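Local coordinates for N-acetylglucosaminidase (PDB 6INX), which probably hydrolyses N-acetylglucosamine-containing glycans as a family 18 glycoside hydrolase, at residues E139-Q144 with Y152-A157. Sequence-based numbering, arbitrary orientation.
Sequences EALDRQ and YWLTIA
Leu141 and Gln144, on helix 126-148, pack against Tyr152, just before strand 153-159, and Leu154 within it, where the chain turns from an outer helix of the TIM barrel into the next parallel strand. The tight part centres on Tyr152. One edge of its ring lies along the helix backbone: CD2 is 3.6 Å from Leu141 O and CE2 is 3.7 Å from Gln144 C, both near the ring plane. Gln144 CG, set anti to the backbone N (chi1 -171°), reaches the same CE2 at 3.8 Å, and its amide plane is tilted 51° from the ring. Beyond the ring, Asp148 OD1 hydrogen-bonds both Tyr152 OH and Gln144 NE2, while Gln144 OE1 is held by Arg147. With the ring cut back to an alanine, the space beside Leu141 O and Gln144 CG would probably be left unfilled and Asp148 would lose its phenolic partner. Toward the barrel wall, Leu141 CD1 meets Leu154 CD1 at 4.1 Å, the two side chains crossing at about a right angle. The Asp142 side is looser and joined through water. No direct hydrogen bond links the segments; Arg138 NH1 instead ties Asp142 OD1, by a salt bridge, to Tyr152 O, by a hydrogen bond. Alongside, one water, its oxygen 3.0 Å from both Asp142 OD1 and Tyr152 N, donates to the first and accepts from the second.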
ATOM      1  N   GLU A 139      10.161  29.937 -14.158  1.00 12.82           N
ATOM      2  CA  GLU A 139      10.348  31.052 -15.083  1.00 13.76           C
ATOM      3  C   GLU A 139      10.449  32.378 -14.343  1.00 14.68           C
ATOM      4  O   GLU A 139      11.326  33.200 -14.643  1.00 14.08           O
ATOM      5  CB  GLU A 139       9.210  31.071 -16.103  1.00 15.08           C
ATOM      6  CG  GLU A 139       9.371  29.996 -17.164  1.00 16.75           C
ATOM      7  CD  GLU A 139       8.102  29.732 -17.951  1.00 20.83           C
ATOM      8  OE1 GLU A 139       7.031  30.242 -17.564  1.00 24.23           O
ATOM      9  OE2 GLU A 139       8.171  28.997 -18.958  1.00 23.19           O
ATOM     10  N   ALA A 140       9.572  32.601 -13.358  1.00 12.30           N
ATOM     11  CA  ALA A 140       9.570  33.871 -12.634  1.00 12.30           C
ATOM     12  C   ALA A 140      10.804  34.010 -11.759  1.00 12.13           C
ATOM     13  O   ALA A 140      11.408  35.089 -11.690  1.00 12.84           O
ATOM     14  CB  ALA A 140       8.305  33.984 -11.776  1.00 12.86           C
ATOM     15  N   LEU A 141      11.197  32.926 -11.085  1.00 10.78           N
ATOM     16  CA  LEU A 141      12.384  32.974 -10.239  1.00 11.81           C
ATOM     17  C   LEU A 141      13.643  33.184 -11.070  1.00 12.91           C
ATOM     18  O   LEU A 141      14.553  33.901 -10.644  1.00 14.73           O
ATOM     19  CB  LEU A 141      12.475  31.700  -9.395  1.00 10.72           C
ATOM     20  CG  LEU A 141      11.471  31.672  -8.240  1.00 11.08           C
ATOM     21  CD1 LEU A 141      11.369  30.271  -7.661  1.00 12.00           C
ATOM     22  CD2 LEU A 141      11.861  32.682  -7.176  1.00 14.87           C
ATOM     23  N   ASP A 142      13.704  32.587 -12.265  1.00 13.04           N
ATOM     24  CA  ASP A 142      14.852  32.807 -13.141  1.00 14.23           C
ATOM     25  C   ASP A 142      14.909  34.252 -13.622  1.00 13.69           C
ATOM     26  O   ASP A 142      15.990  34.848 -13.685  1.00 13.85           O
ATOM     27  CB  ASP A 142      14.801  31.850 -14.325  1.00 15.64           C
ATOM     28  CG  ASP A 142      15.304  30.458 -13.974  1.00 19.09           C
ATOM     29  OD1 ASP A 142      15.756  30.236 -12.823  1.00 19.70           O
ATOM     30  OD2 ASP A 142      15.251  29.590 -14.866  1.00 23.02           O
ATOM     31  N   ARG A 143      13.760  34.841 -13.947  1.00 13.62           N
ATOM     32  CA  ARG A 143      13.753  36.251 -14.325  1.00 13.81           C
ATOM     33  C   ARG A 143      14.257  37.129 -13.187  1.00 15.46           C
ATOM     34  O   ARG A 143      14.999  38.095 -13.415  1.00 14.71           O
ATOM     35  CB  ARG A 143      12.353  36.670 -14.768  1.00 14.19           C
ATOM     36  CG  ARG A 143      12.012  36.208 -16.174  1.00 16.40           C
ATOM     37  CD  ARG A 143      12.757  37.015 -17.227  1.00 23.48           C
ATOM     38  NE  ARG A 143      12.415  38.428 -17.137  1.00 26.14           N
ATOM     39  CZ  ARG A 143      13.262  39.394 -16.792  1.00 25.74           C
ATOM     40  NH1 ARG A 143      14.538  39.114 -16.503  1.00 18.26           N
ATOM     41  NH2 ARG A 143      12.826  40.644 -16.738  1.00 28.44           N
ATOM     42  N   GLN A 144      13.869  36.821 -11.951  1.00 12.97           N
ATOM     43  CA  GLN A 144      14.373  37.608 -10.831  1.00 15.61           C
ATOM     44  C   GLN A 144      15.861  37.363 -10.612  1.00 12.70           C
ATOM     45  O   GLN A 144      16.605  38.291 -10.280  1.00 13.24           O
ATOM     46  CB  GLN A 144      13.565  37.325  -9.565  1.00 15.82           C
ATOM     47  CG  GLN A 144      13.877  38.261  -8.400  1.00 13.33           C
ATOM     48  CD  GLN A 144      13.599  39.712  -8.730  1.00 14.29           C
ATOM     49  OE1 GLN A 144      12.603  40.038  -9.381  1.00 15.99           O
ATOM     50  NE2 GLN A 144      14.482  40.598  -8.282  1.00 18.58           N
ATOM     51  N   TYR A 152      18.304  31.648  -8.258  1.00 14.15           N
ATOM     52  CA  TYR A 152      17.298  31.369  -7.244  1.00 10.66           C
ATOM     53  C   TYR A 152      16.867  29.918  -7.412  1.00 11.41           C
ATOM     54  O   TYR A 152      16.834  29.407  -8.534  1.00 12.96           O
ATOM     55  CB  TYR A 152      16.097  32.304  -7.381  1.00 12.51           C
ATOM     56  CG  TYR A 152      16.377  33.696  -6.852  1.00 12.74           C
ATOM     57  CD1 TYR A 152      16.577  33.917  -5.499  1.00 12.88           C
ATOM     58  CD2 TYR A 152      16.424  34.788  -7.709  1.00 14.02           C
ATOM     59  CE1 TYR A 152      16.843  35.188  -5.011  1.00 12.47           C
ATOM     60  CE2 TYR A 152      16.691  36.061  -7.236  1.00 13.91           C
ATOM     61  CZ  TYR A 152      16.891  36.253  -5.884  1.00 13.48           C
ATOM     62  OH  TYR A 152      17.150  37.519  -5.411  1.00 15.93           O
ATOM     63  N   TRP A 153      16.587  29.254  -6.293  1.00 11.55           N
ATOM     64  CA  TRP A 153      16.346  27.817  -6.245  1.00 10.66           C
ATOM     65  C   TRP A 153      14.854  27.497  -6.251  1.00 13.20           C
ATOM     66  O   TRP A 153      14.038  28.238  -5.699  1.00 11.66           O
ATOM     67  CB  TRP A 153      16.957  27.216  -4.976  1.00 13.01           C
ATOM     68  CG  TRP A 153      18.456  27.290  -4.913  1.00 14.51           C
ATOM     69  CD1 TRP A 153      19.222  28.422  -4.884  1.00 17.67           C
ATOM     70  CD2 TRP A 153      19.364  26.189  -4.850  1.00 21.26           C
ATOM     71  NE1 TRP A 153      20.552  28.091  -4.812  1.00 23.19           N
ATOM     72  CE2 TRP A 153      20.666  26.725  -4.795  1.00 18.83           C
ATOM     73  CE3 TRP A 153      19.205  24.802  -4.836  1.00 23.98           C
ATOM     74  CZ2 TRP A 153      21.802  25.923  -4.729  1.00 23.12           C
ATOM     75  CZ3 TRP A 153      20.331  24.006  -4.777  1.00 22.54           C
ATOM     76  CH2 TRP A 153      21.614  24.568  -4.719  1.00 24.09           C
ATOM     77  N   LEU A 154      14.515  26.350  -6.841  1.00 10.61           N
ATOM     78  CA  LEU A 154      13.168  25.795  -6.748  1.00  9.86           C
ATOM     79  C   LEU A 154      13.313  24.298  -6.540  1.00 11.30           C
ATOM     80  O   LEU A 154      13.965  23.622  -7.339  1.00 12.02           O
ATOM     81  CB  LEU A 154      12.354  26.079  -8.017  1.00 10.40           C
ATOM     82  CG  LEU A 154      10.889  25.630  -7.967  1.00 11.42           C
ATOM     83  CD1 LEU A 154      10.127  26.398  -6.891  1.00 14.62           C
ATOM     84  CD2 LEU A 154      10.250  25.809  -9.339  1.00 11.25           C
ATOM     85  N   THR A 155      12.738  23.791  -5.453  1.00  9.71           N
ATOM     86  CA  THR A 155      12.747  22.367  -5.155  1.00  9.71           C
ATOM     87  C   THR A 155      11.329  21.966  -4.782  1.00  9.45           C
ATOM     88  O   THR A 155      10.441  22.812  -4.657  1.00 10.64           O
ATOM     89  CB  THR A 155      13.706  22.031  -4.001  1.00 13.24           C
ATOM     90  OG1 THR A 155      13.237  22.650  -2.801  1.00 12.69           O
ATOM     91  CG2 THR A 155      15.123  22.535  -4.286  1.00 12.98           C
ATOM     92  N   ILE A 156      11.115  20.655  -4.622  1.00  9.69           N
ATOM     93  CA  ILE A 156       9.864  20.141  -4.083  1.00 10.67           C
ATOM     94  C   ILE A 156      10.186  19.089  -3.039  1.00 10.47           C
ATOM     95  O   ILE A 156      11.269  18.503  -3.020  1.00 11.27           O
ATOM     96  CB  ILE A 156       8.915  19.532  -5.144  1.00 10.65           C
ATOM     97  CG1 ILE A 156       9.531  18.263  -5.759  1.00 10.67           C
ATOM     98  CG2 ILE A 156       8.514  20.581  -6.184  1.00 10.98           C
ATOM     99  CD1 ILE A 156       8.583  17.505  -6.686  1.00 10.56           C
ATOM    100  N   ALA A 157       9.223  18.864  -2.156  1.00  9.60           N
ATOM    101  CA  ALA A 157       9.186  17.656  -1.347  1.00  9.95           C
ATOM    102  C   ALA A 157       8.108  16.759  -1.928  1.00  9.71           C
ATOM    103  O   ALA A 157       6.962  17.196  -2.117  1.00 11.07           O
ATOM    104  CB  ALA A 157       8.841  17.987   0.103  1.00 11.57           C
TER
HETATM  105  O   HOH W   1      17.776  31.679 -11.186  1.00 20.07           O